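PDB 6LBK: Poly(A) RNA polymerase GLD2 from Rattus norvegicus, which probably adds successive AMP monomers from ATP to the 3' ends of selected cytoplasmic mRNAs, and single nucleotides to specific microRNAs, using magnesium or manganese. Local coordinates for residues L234-T239 and L291-T296; V230-H235 and Q303-R308; R82-L87 and T136-H141; D111-V116 and A175-N180. The protein carries 1 engineered substitution. All blocks are in the same frame, centred on the assembly; numbering follows the deposited sequence.

The four contacts fall into two groups on the two lobes of the enzyme. Contacts 1 and 2 lie 9 Å apart by their centres and share Leu234 and His235 of helix 226-239, which meets helix 283-297 in one and strand 303-306 in the other; Tyr294 OH of contact 1 reaches Met232 O of contact 2 at 2.7 Å. Contacts 3 and 4, with centres 12 Å apart, belong to the nucleotidyltransferase palm and interlock through Ile84, Val138, Leu114 and Leu176. Contact 4 carries Asp111, a probable magnesium ligand, whose side chain lies about 6 Å from that of Asp109. Contacts 2 and 4 approach to about 11 Å between nearest atoms.

Contact 1: residues L234-T239 and L291-T296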
# COMPACT_ATOMS: atom_id res chain seq x y z
N LEU A 234 -8.69 -3.38 -3.56
CA LEU A 234 -9.04 -2.89 -4.90
C LEU A 234 -9.60 -4.02 -5.78
O LEU A 234 -10.54 -3.80 -6.54
CB LEU A 234 -7.84 -2.22 -5.59
CG LEU A 234 -7.13 -0.98 -5.02
CD1 LEU A 234 -6.12 -0.48 -6.01
CD2 LEU A 234 -8.09 0.16 -4.69
N HIS A 235 -9.04 -5.23 -5.68
CA HIS A 235 -9.61 -6.37 -6.39
C HIS A 235 -11.05 -6.66 -5.93
O HIS A 235 -11.94 -6.89 -6.76
CB HIS A 235 -8.72 -7.58 -6.19
CG HIS A 235 -9.32 -8.86 -6.67
ND1 HIS A 235 -9.36 -9.20 -8.00
CD2 HIS A 235 -9.97 -9.84 -6.01
CE1 HIS A 235 -9.98 -10.35 -8.14
NE2 HIS A 235 -10.37 -10.76 -6.95
N TYR A 236 -11.29 -6.67 -4.61
CA TYR A 236 -12.64 -6.90 -4.11
C TYR A 236 -13.61 -5.87 -4.68
O TYR A 236 -14.72 -6.22 -5.12
CB TYR A 236 -12.70 -6.89 -2.56
CG TYR A 236 -14.16 -6.95 -2.02
CD1 TYR A 236 -14.98 -8.07 -2.24
CD2 TYR A 236 -14.71 -5.88 -1.31
CE1 TYR A 236 -16.34 -8.11 -1.77
CE2 TYR A 236 -16.05 -5.92 -0.84
CZ TYR A 236 -16.85 -7.02 -1.08
OH TYR A 236 -18.11 -7.01 -0.61
N LEU A 237 -13.20 -4.61 -4.69
CA LEU A 237 -14.02 -3.56 -5.27
C LEU A 237 -14.16 -3.71 -6.78
O LEU A 237 -15.16 -3.25 -7.34
CB LEU A 237 -13.43 -2.19 -4.94
CG LEU A 237 -13.36 -1.73 -3.47
CD1 LEU A 237 -12.65 -0.35 -3.36
CD2 LEU A 237 -14.75 -1.71 -2.81
N GLN A 238 -13.21 -4.38 -7.44
CA GLN A 238 -13.23 -4.47 -8.90
C GLN A 238 -14.13 -5.58 -9.42
O GLN A 238 -14.60 -5.50 -10.56
CB GLN A 238 -11.81 -4.69 -9.42
CG GLN A 238 -11.01 -3.42 -9.63
CD GLN A 238 -9.59 -3.72 -10.05
OE1 GLN A 238 -9.02 -4.73 -9.65
NE2 GLN A 238 -9.01 -2.84 -10.88
N THR A 239 -14.39 -6.59 -8.60
CA THR A 239 -15.09 -7.79 -9.04
C THR A 239 -16.50 -7.93 -8.45
O THR A 239 -17.16 -8.95 -8.69
CB THR A 239 -14.22 -8.99 -8.70
OG1 THR A 239 -13.71 -8.81 -7.38
CG2 THR A 239 -13.06 -9.10 -9.68
N LEU A 291 -14.37 -9.04 4.16
CA LEU A 291 -13.93 -10.13 5.04
C LEU A 291 -14.51 -11.47 4.58
O LEU A 291 -13.80 -12.48 4.55
CB LEU A 291 -14.30 -9.82 6.48
CG LEU A 291 -13.56 -8.65 7.14
CD1 LEU A 291 -14.22 -8.34 8.48
CD2 LEU A 291 -12.04 -8.94 7.35
N LYS A 292 -15.80 -11.50 4.21
CA LYS A 292 -16.41 -12.75 3.75
C LYS A 292 -15.76 -13.27 2.47
O LYS A 292 -15.51 -14.47 2.34
CB LYS A 292 -17.92 -12.56 3.52
CG LYS A 292 -18.67 -13.84 3.09
CD LYS A 292 -20.14 -13.58 2.76
CE LYS A 292 -20.73 -14.84 2.19
NZ LYS A 292 -22.23 -14.95 2.46
N TYR A 293 -15.45 -12.37 1.53
CA TYR A 293 -14.99 -12.80 0.22
C TYR A 293 -13.71 -13.60 0.33
O TYR A 293 -13.57 -14.66 -0.29
CB TYR A 293 -14.81 -11.58 -0.68
CG TYR A 293 -14.26 -11.90 -2.05
CD1 TYR A 293 -15.03 -12.53 -3.02
CD2 TYR A 293 -12.95 -11.50 -2.39
CE1 TYR A 293 -14.51 -12.79 -4.27
CE2 TYR A 293 -12.42 -11.76 -3.65
CZ TYR A 293 -13.19 -12.41 -4.59
OH TYR A 293 -12.64 -12.65 -5.83
N TYR A 294 -12.74 -13.08 1.07
CA TYR A 294 -11.48 -13.77 1.22
C TYR A 294 -11.55 -14.88 2.27
O TYR A 294 -10.77 -15.83 2.19
CB TYR A 294 -10.39 -12.74 1.55
CG TYR A 294 -9.99 -11.87 0.35
CD1 TYR A 294 -9.41 -12.42 -0.78
CD2 TYR A 294 -10.16 -10.48 0.38
CE1 TYR A 294 -9.02 -11.63 -1.86
CE2 TYR A 294 -9.78 -9.68 -0.70
CZ TYR A 294 -9.20 -10.26 -1.81
OH TYR A 294 -8.86 -9.47 -2.87
N ALA A 295 -12.48 -14.81 3.23
CA ALA A 295 -12.66 -15.89 4.19
C ALA A 295 -13.29 -17.13 3.57
O ALA A 295 -13.05 -18.25 4.04
CB ALA A 295 -13.50 -15.43 5.37
N THR A 296 -14.12 -16.97 2.55
CA THR A 296 -14.94 -18.10 2.10
C THR A 296 -14.86 -18.39 0.61
O THR A 296 -14.96 -19.55 0.23
CB THR A 296 -16.41 -17.84 2.48
OG1 THR A 296 -16.97 -16.85 1.61
CG2 THR A 296 -16.54 -17.41 3.93
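His235 and Tyr293 join helix 226-239 to helix 283-297 through a hydrogen bond between His235 NE2 and Tyr293 OH, 3.2 Å long; either atom could be the donor. The local axes run 99° apart and come no closer than 11.0 Å, a gap that the aromatic side chains bridge. The tight part is built from His235, Tyr236 and the two tyrosines opposite. The imidazole turns its edge to both phenol oxygens, CD2 of His235 lying 3.4 Å from Tyr294 OH. Tyr294 OH itself is hydrogen-bonded to the backbone oxygen of Met232, one turn before His235 on helix 226-239. Tyr236 and Tyr293 lie alongside, pointing opposite ways, with CD1 of Tyr236 3.8 Å from CB of Tyr293 and the rings inclined at 42°. Within its own helix Tyr293 also lays CD2 over the centre of the Tyr294 ring. The contact is looser at the partly exposed Thr239, which comes no nearer to Tyr293 than 4.3 Å, OG1 to OH; this OG1 turns back to His235 O at 2.7 Å. The contact thus combines an aromatic cluster with one hydrogen bond between the segments and a second to Met232 O, and the pairing of NE2 with a phenol oxygen is likely to restrict rotation of the buried imidazole.

Contact 2: residues V230-H235 and Q303-R308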
# COMPACT_ATOMS: atom_id res chain seq x y z
N VAL A 230 -3.81 -3.62 -0.13
CA VAL A 230 -4.39 -2.58 -0.97
C VAL A 230 -4.83 -3.17 -2.28
O VAL A 230 -5.89 -2.84 -2.80
CB VAL A 230 -3.39 -1.42 -1.19
CG1 VAL A 230 -4.00 -0.40 -2.13
CG2 VAL A 230 -3.07 -0.74 0.13
N LEU A 231 -4.01 -4.03 -2.86
CA LEU A 231 -4.39 -4.66 -4.12
C LEU A 231 -5.55 -5.60 -3.91
O LEU A 231 -6.36 -5.78 -4.82
CB LEU A 231 -3.18 -5.40 -4.73
CG LEU A 231 -1.96 -4.60 -5.25
CD1 LEU A 231 -0.89 -5.51 -5.87
CD2 LEU A 231 -2.34 -3.52 -6.24
N MET A 232 -5.69 -6.18 -2.71
CA MET A 232 -6.78 -7.12 -2.46
C MET A 232 -8.10 -6.38 -2.25
O MET A 232 -9.15 -6.81 -2.76
CB MET A 232 -6.45 -7.97 -1.25
CG MET A 232 -5.45 -9.09 -1.52
SD MET A 232 -4.76 -9.73 0.03
CE MET A 232 -6.18 -10.39 0.87
N VAL A 233 -8.07 -5.28 -1.49
CA VAL A 233 -9.22 -4.38 -1.39
C VAL A 233 -9.64 -3.91 -2.77
O VAL A 233 -10.82 -3.98 -3.12
CB VAL A 233 -8.91 -3.19 -0.47
CG1 VAL A 233 -10.10 -2.28 -0.36
CG2 VAL A 233 -8.49 -3.64 0.89
N LEU A 234 -8.69 -3.38 -3.56
CA LEU A 234 -9.04 -2.89 -4.90
C LEU A 234 -9.60 -4.02 -5.78
O LEU A 234 -10.54 -3.80 -6.54
CB LEU A 234 -7.84 -2.22 -5.59
CG LEU A 234 -7.13 -0.98 -5.02
CD1 LEU A 234 -6.12 -0.48 -6.01
CD2 LEU A 234 -8.09 0.16 -4.69
N HIS A 235 -9.04 -5.23 -5.68
CA HIS A 235 -9.61 -6.37 -6.39
C HIS A 235 -11.05 -6.66 -5.93
O HIS A 235 -11.94 -6.89 -6.76
CB HIS A 235 -8.72 -7.58 -6.19
CG HIS A 235 -9.32 -8.86 -6.67
ND1 HIS A 235 -9.36 -9.20 -8.00
CD2 HIS A 235 -9.97 -9.84 -6.01
CE1 HIS A 235 -9.98 -10.35 -8.14
NE2 HIS A 235 -10.37 -10.76 -6.95
N GLN A 303 -5.86 -19.38 -7.91
CA GLN A 303 -5.97 -18.10 -8.60
C GLN A 303 -5.05 -17.03 -8.04
O GLN A 303 -4.58 -17.09 -6.90
CB GLN A 303 -7.41 -17.57 -8.63
CG GLN A 303 -8.26 -18.30 -9.66
CD GLN A 303 -9.49 -17.52 -10.02
OE1 GLN A 303 -10.09 -16.87 -9.18
NE2 GLN A 303 -9.89 -17.61 -11.29
N MET A 304 -4.82 -16.04 -8.89
CA MET A 304 -4.01 -14.87 -8.59
C MET A 304 -4.84 -13.63 -8.89
O MET A 304 -5.67 -13.61 -9.80
CB MET A 304 -2.70 -14.82 -9.39
CG MET A 304 -2.85 -14.30 -10.80
SD MET A 304 -1.25 -13.86 -11.53
CE MET A 304 -1.82 -13.14 -13.07
N ILE A 305 -4.62 -12.62 -8.07
CA ILE A 305 -5.37 -11.38 -8.10
C ILE A 305 -4.68 -10.37 -9.02
O ILE A 305 -3.53 -9.99 -8.78
CB ILE A 305 -5.51 -10.82 -6.68
CG1 ILE A 305 -6.61 -11.59 -5.93
CG2 ILE A 305 -5.68 -9.29 -6.69
CD1 ILE A 305 -6.35 -11.68 -4.45
N SER A 306 -5.38 -9.94 -10.07
CA SER A 306 -4.81 -9.03 -11.06
C SER A 306 -5.65 -7.75 -11.06
O SER A 306 -6.73 -7.71 -11.66
CB SER A 306 -4.77 -9.66 -12.43
OG SER A 306 -4.44 -8.68 -13.39
N VAL A 307 -5.17 -6.73 -10.33
CA VAL A 307 -5.76 -5.40 -10.43
C VAL A 307 -5.57 -4.83 -11.84
O VAL A 307 -6.40 -4.05 -12.32
CB VAL A 307 -5.19 -4.45 -9.35
CG1 VAL A 307 -5.55 -3.00 -9.66
CG2 VAL A 307 -5.72 -4.84 -7.94
N ARG A 308 -4.47 -5.19 -12.52
CA ARG A 308 -4.29 -4.71 -13.89
C ARG A 308 -5.42 -5.20 -14.78
O ARG A 308 -5.89 -4.48 -15.67
CB ARG A 308 -2.93 -5.15 -14.45
CG ARG A 308 -2.68 -4.71 -15.91
CD ARG A 308 -1.35 -5.22 -16.48
NE ARG A 308 -1.59 -6.17 -17.56
CZ ARG A 308 -1.89 -5.84 -18.82
NH1 ARG A 308 -2.09 -6.78 -19.73
NH2 ARG A 308 -1.99 -4.56 -19.16
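Ile305 lies over one face of the His235 imidazole, its CG1 3.9 Å from the ring centroid and only 12° off the ring normal, a CH-pi contact. The second branch, CG2, packs at the root of the same side chain, 3.5 Å from His235 CB. The tip, CD1, continues to Met232 CG at 4.0 Å, so one isoleucine bridges two residues a turn apart on helix 226-239. Val307 fills the neighbouring site with a single methyl: CG2 sits 3.3 Å from Leu231 O and also touches Leu231 CD2 and Leu234 CB. With CG1 anti to the backbone N (chi1 166°), CG2 lies anti to the carbonyl carbon and points onto the helix. Beyond this shell, the strand crosses the helix at 87°, and Ile305 is fixed by backbone bonds to Cys327 and Glu329 in the small three-stranded sheet. Gln238 NE2 binds Val307 O, tying the chain just after the strand to the same helix, while Tyr294 packs against Ile305. Across the contact the chemistry is almost wholly apolar: the face of the imidazole meets aliphatic carbon, leaving hydrogen bonding to the nitrogens in its plane.

Contact 3: residues R82-L87 and T136-H141; sequences REIQLL and TLVHKH
Glu83 and His141 meet where two helices, 67-85 and 128-144, pack against each other on one face of the mixed five-stranded sheet of the palm, the central element of the nucleotidyltransferase fold. Glu83 opens the contact with its aliphatic part: CG lies at the edge of the His141 ring, in its plane, 3.7 Å from NE2. The chain bends at chi2 (99°), and the carboxylate finds its hydrogen bonds elsewhere, OE1 with Tyr149 and with Gln79 of its own helix. OE2 remains 4.7 Å from His141 NE2, so any electrostatic attraction there would depend on the charge of the imidazole. Ile84, one residue on, faces the buried layer instead; its CD1 touches Val138 CG1 at 4.3 Å, and both residues pack on Leu114 of strand 110-116, joining the helix pair to the sheet. The nearest CA atoms of the two segments are those of Ile84 and Val138, 7.0 Å apart. Leu87 points its side chain toward helix 128-144. Phe88, which follows it, touches Leu137 and Val138. Against His141, Leu87 lies over one face of the ring as a CH-pi contact. Its CG is 4.2 Å from the ring centroid, while CD1 presses nearer the root of the side chain, 3.5 Å from His141 CG.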
# COMPACT_ATOMS: atom_id res chain seq x y z
N ARG A 82 18.59 17.34 -1.69
CA ARG A 82 19.68 18.29 -1.66
C ARG A 82 20.92 17.67 -1.05
O ARG A 82 22.03 17.79 -1.58
CB ARG A 82 19.20 19.50 -0.86
CG ARG A 82 20.00 20.71 -0.93
CD ARG A 82 19.17 21.74 -0.27
NE ARG A 82 19.46 21.93 1.15
CZ ARG A 82 20.29 22.86 1.61
NH1 ARG A 82 20.48 22.99 2.91
NH2 ARG A 82 20.94 23.65 0.76
N GLU A 83 20.74 16.98 0.07
CA GLU A 83 21.89 16.42 0.78
C GLU A 83 22.55 15.30 -0.03
O GLU A 83 23.79 15.24 -0.13
CB GLU A 83 21.41 15.95 2.16
CG GLU A 83 22.48 15.92 3.25
CD GLU A 83 22.52 17.13 4.23
OE1 GLU A 83 21.49 17.58 4.77
OE2 GLU A 83 23.63 17.60 4.50
N ILE A 84 21.76 14.42 -0.64
CA ILE A 84 22.25 13.28 -1.42
C ILE A 84 22.94 13.76 -2.68
O ILE A 84 23.87 13.12 -3.18
CB ILE A 84 21.09 12.32 -1.76
CG1 ILE A 84 20.71 11.47 -0.54
CG2 ILE A 84 21.42 11.40 -2.94
CD1 ILE A 84 19.36 10.72 -0.69
N GLN A 85 22.52 14.91 -3.20
CA GLN A 85 23.08 15.42 -4.44
C GLN A 85 24.52 15.82 -4.30
O GLN A 85 25.22 15.93 -5.32
CB GLN A 85 22.21 16.57 -4.95
CG GLN A 85 21.16 16.05 -5.92
CD GLN A 85 20.07 17.04 -6.26
OE1 GLN A 85 20.00 18.14 -5.69
NE2 GLN A 85 19.22 16.67 -7.21
N LEU A 86 25.01 16.04 -3.08
CA LEU A 86 26.45 16.18 -2.92
C LEU A 86 27.17 14.92 -3.37
O LEU A 86 28.28 15.00 -3.91
CB LEU A 86 26.79 16.50 -1.47
CG LEU A 86 26.17 17.80 -0.96
CD1 LEU A 86 26.68 18.06 0.45
CD2 LEU A 86 26.44 18.97 -1.89
N LEU A 87 26.55 13.75 -3.16
CA LEU A 87 27.13 12.47 -3.55
C LEU A 87 26.79 12.10 -4.99
O LEU A 87 27.67 11.69 -5.75
CB LEU A 87 26.66 11.37 -2.60
CG LEU A 87 27.13 11.51 -1.16
CD1 LEU A 87 26.54 10.40 -0.34
CD2 LEU A 87 28.66 11.48 -1.10
N THR A 136 24.65 1.80 0.12
CA THR A 136 25.61 1.80 1.22
C THR A 136 26.33 3.15 1.31
O THR A 136 26.60 3.63 2.42
CB THR A 136 26.57 0.61 1.10
OG1 THR A 136 27.51 0.64 2.18
CG2 THR A 136 27.30 0.58 -0.21
N LEU A 137 26.62 3.80 0.16
CA LEU A 137 27.21 5.15 0.20
C LEU A 137 26.26 6.15 0.86
O LEU A 137 26.67 6.96 1.70
CB LEU A 137 27.59 5.63 -1.20
CG LEU A 137 29.08 5.52 -1.54
CD1 LEU A 137 29.35 5.82 -3.01
CD2 LEU A 137 29.91 6.43 -0.65
N VAL A 138 24.99 6.14 0.45
CA VAL A 138 24.01 7.01 1.07
C VAL A 138 23.96 6.75 2.57
O VAL A 138 23.84 7.68 3.38
CB VAL A 138 22.63 6.82 0.43
CG1 VAL A 138 21.59 7.60 1.20
CG2 VAL A 138 22.65 7.23 -1.04
N HIS A 139 24.06 5.47 2.96
CA HIS A 139 23.94 5.13 4.36
C HIS A 139 25.11 5.68 5.16
O HIS A 139 24.92 6.30 6.21
CB HIS A 139 23.83 3.61 4.51
CG HIS A 139 23.82 3.14 5.94
ND1 HIS A 139 24.79 2.30 6.45
CD2 HIS A 139 22.99 3.43 6.96
CE1 HIS A 139 24.53 2.07 7.73
NE2 HIS A 139 23.45 2.74 8.06
N LYS A 140 26.33 5.45 4.67
CA LYS A 140 27.51 6.02 5.31
C LYS A 140 27.42 7.55 5.39
O LYS A 140 27.90 8.16 6.35
CB LYS A 140 28.77 5.57 4.57
CG LYS A 140 30.03 5.52 5.43
CD LYS A 140 29.92 4.38 6.45
CE LYS A 140 29.60 3.04 5.78
NZ LYS A 140 29.90 1.87 6.65
N HIS A 141 26.80 8.18 4.38
CA HIS A 141 26.57 9.62 4.43
C HIS A 141 25.64 9.98 5.59
O HIS A 141 25.92 10.91 6.36
CB HIS A 141 25.96 10.07 3.09
CG HIS A 141 25.89 11.55 2.89
ND1 HIS A 141 26.99 12.32 2.56
CD2 HIS A 141 24.84 12.41 2.94
CE1 HIS A 141 26.62 13.59 2.44
NE2 HIS A 141 25.32 13.66 2.66

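Contact 4: residues D111-V116 and A175-N180. Engineered in segment 175-180: Ala175 (natural residue Asp).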
# COMPACT_ATOMS: atom_id res chain seq x y z
N ASP A 111 8.29 6.49 2.53
CA ASP A 111 9.04 5.67 1.59
C ASP A 111 9.65 6.61 0.56
O ASP A 111 8.94 7.45 -0.02
CB ASP A 111 8.14 4.64 0.90
CG ASP A 111 7.70 3.51 1.84
OD1 ASP A 111 8.51 2.58 2.12
OD2 ASP A 111 6.52 3.55 2.29
N LEU A 112 10.95 6.46 0.32
CA LEU A 112 11.70 7.29 -0.58
C LEU A 112 12.38 6.39 -1.61
O LEU A 112 12.88 5.31 -1.29
CB LEU A 112 12.77 8.14 0.18
CG LEU A 112 12.20 8.99 1.31
CD1 LEU A 112 13.29 9.42 2.30
CD2 LEU A 112 11.53 10.20 0.73
N CYS A 113 12.42 6.88 -2.83
CA CYS A 113 13.02 6.15 -3.92
C CYS A 113 14.07 7.06 -4.55
O CYS A 113 13.72 8.13 -5.08
CB CYS A 113 11.95 5.75 -4.91
SG CYS A 113 12.68 5.00 -6.28
N LEU A 114 15.32 6.64 -4.48
CA LEU A 114 16.44 7.44 -5.03
C LEU A 114 16.68 7.02 -6.46
O LEU A 114 16.90 5.86 -6.69
CB LEU A 114 17.66 7.22 -4.14
CG LEU A 114 18.92 7.97 -4.54
CD1 LEU A 114 18.69 9.46 -4.50
CD2 LEU A 114 20.06 7.60 -3.62
N VAL A 115 16.58 7.96 -7.39
CA VAL A 115 16.81 7.67 -8.82
C VAL A 115 18.18 8.22 -9.21
O VAL A 115 18.37 9.43 -9.16
CB VAL A 115 15.73 8.34 -9.67
CG1 VAL A 115 15.70 7.72 -11.05
CG2 VAL A 115 14.39 8.20 -9.01
N VAL A 116 19.05 7.32 -9.63
CA VAL A 116 20.44 7.64 -10.01
C VAL A 116 20.58 7.23 -11.45
O VAL A 116 20.28 6.10 -11.74
CB VAL A 116 21.38 6.82 -9.13
CG1 VAL A 116 22.79 6.89 -9.64
CG2 VAL A 116 21.30 7.25 -7.69
N ALA A 175 11.94 4.88 4.98
CA ALA A 175 12.59 3.78 4.30
C ALA A 175 12.99 4.27 2.91
O ALA A 175 12.13 4.65 2.12
CB ALA A 175 11.65 2.58 4.20
N LEU A 176 14.28 4.25 2.62
CA LEU A 176 14.82 4.72 1.36
C LEU A 176 15.39 3.54 0.59
O LEU A 176 16.15 2.75 1.16
CB LEU A 176 15.89 5.80 1.60
CG LEU A 176 16.51 6.46 0.37
CD1 LEU A 176 16.89 7.88 0.71
CD2 LEU A 176 17.74 5.71 -0.10
N ASN A 177 15.02 3.42 -0.68
CA ASN A 177 15.62 2.42 -1.55
C ASN A 177 16.25 3.13 -2.73
O ASN A 177 16.04 4.33 -2.94
CB ASN A 177 14.60 1.37 -2.01
CG ASN A 177 13.59 1.91 -2.98
OD1 ASN A 177 13.92 2.24 -4.13
ND2 ASN A 177 12.34 2.01 -2.53
N VAL A 178 17.01 2.39 -3.53
CA VAL A 178 17.70 2.97 -4.68
C VAL A 178 17.17 2.34 -5.95
O VAL A 178 17.30 1.13 -6.16
CB VAL A 178 19.22 2.79 -4.60
CG1 VAL A 178 19.82 3.46 -5.80
CG2 VAL A 178 19.73 3.40 -3.35
N ASN A 179 16.57 3.18 -6.80
CA ASN A 179 16.25 2.88 -8.18
C ASN A 179 15.11 1.88 -8.35
O ASN A 179 14.92 1.35 -9.45
CB ASN A 179 17.49 2.40 -8.94
CG ASN A 179 18.35 3.54 -9.38
OD1 ASN A 179 17.84 4.54 -9.90
ND2 ASN A 179 19.62 3.46 -9.09
N ASN A 180 14.32 1.63 -7.31
CA ASN A 180 13.14 0.80 -7.50
C ASN A 180 12.01 1.67 -8.05
O ASN A 180 11.08 2.08 -7.35
CB ASN A 180 12.71 0.10 -6.22
CG ASN A 180 11.63 -0.91 -6.50
OD1 ASN A 180 11.73 -1.68 -7.44
ND2 ASN A 180 10.57 -0.87 -5.72
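Asp111 and Ala175 lie abreast in a parallel pairing of strands 110-116 and 172-178, neighbours in the central sheet of the nucleotidyltransferase palm. Successive residues pair as far as Leu114 with Val178. Backbone donors and acceptors satisfy one another in the usual parallel ladder: Leu112 N gives to Ala175 O at 2.8 Å, Asn177 N to Leu112 O, and Leu114 N to Asn177 O. The ladder departs from regularity at Asn179. This residue, with a positive phi, still gives its N to Leu114 O at 2.7 Å, though the bond is bent to 137°. Its side chain then takes over the role of the next backbone acceptor: with CG anti to the carbonyl carbon (chi1 -81°), the amide swings across to strand 110-116, where OD1 accepts from Val116 N at 3.0 Å, almost straight at 171°. Asn177 OD1 receives Asn180 N at 3.3 Å, an Asx motif that ties the turn to the strand end. On the outer side of strand 110-116, Asp111, Cys113 and Val115 bond through their backbones to strand 91-96. Leu112, Leu114, Leu176 and Val178 share the face packed by the palm helices, with Leu114 CD2 4.2 Å from Val178 CG2. The other face carries Asp111, which probably binds the catalytic magnesium, and position 175, an engineered alanine replacing the natural aspartate. There OD1 of Asp111 lies 3.8 Å from Ala175 CB.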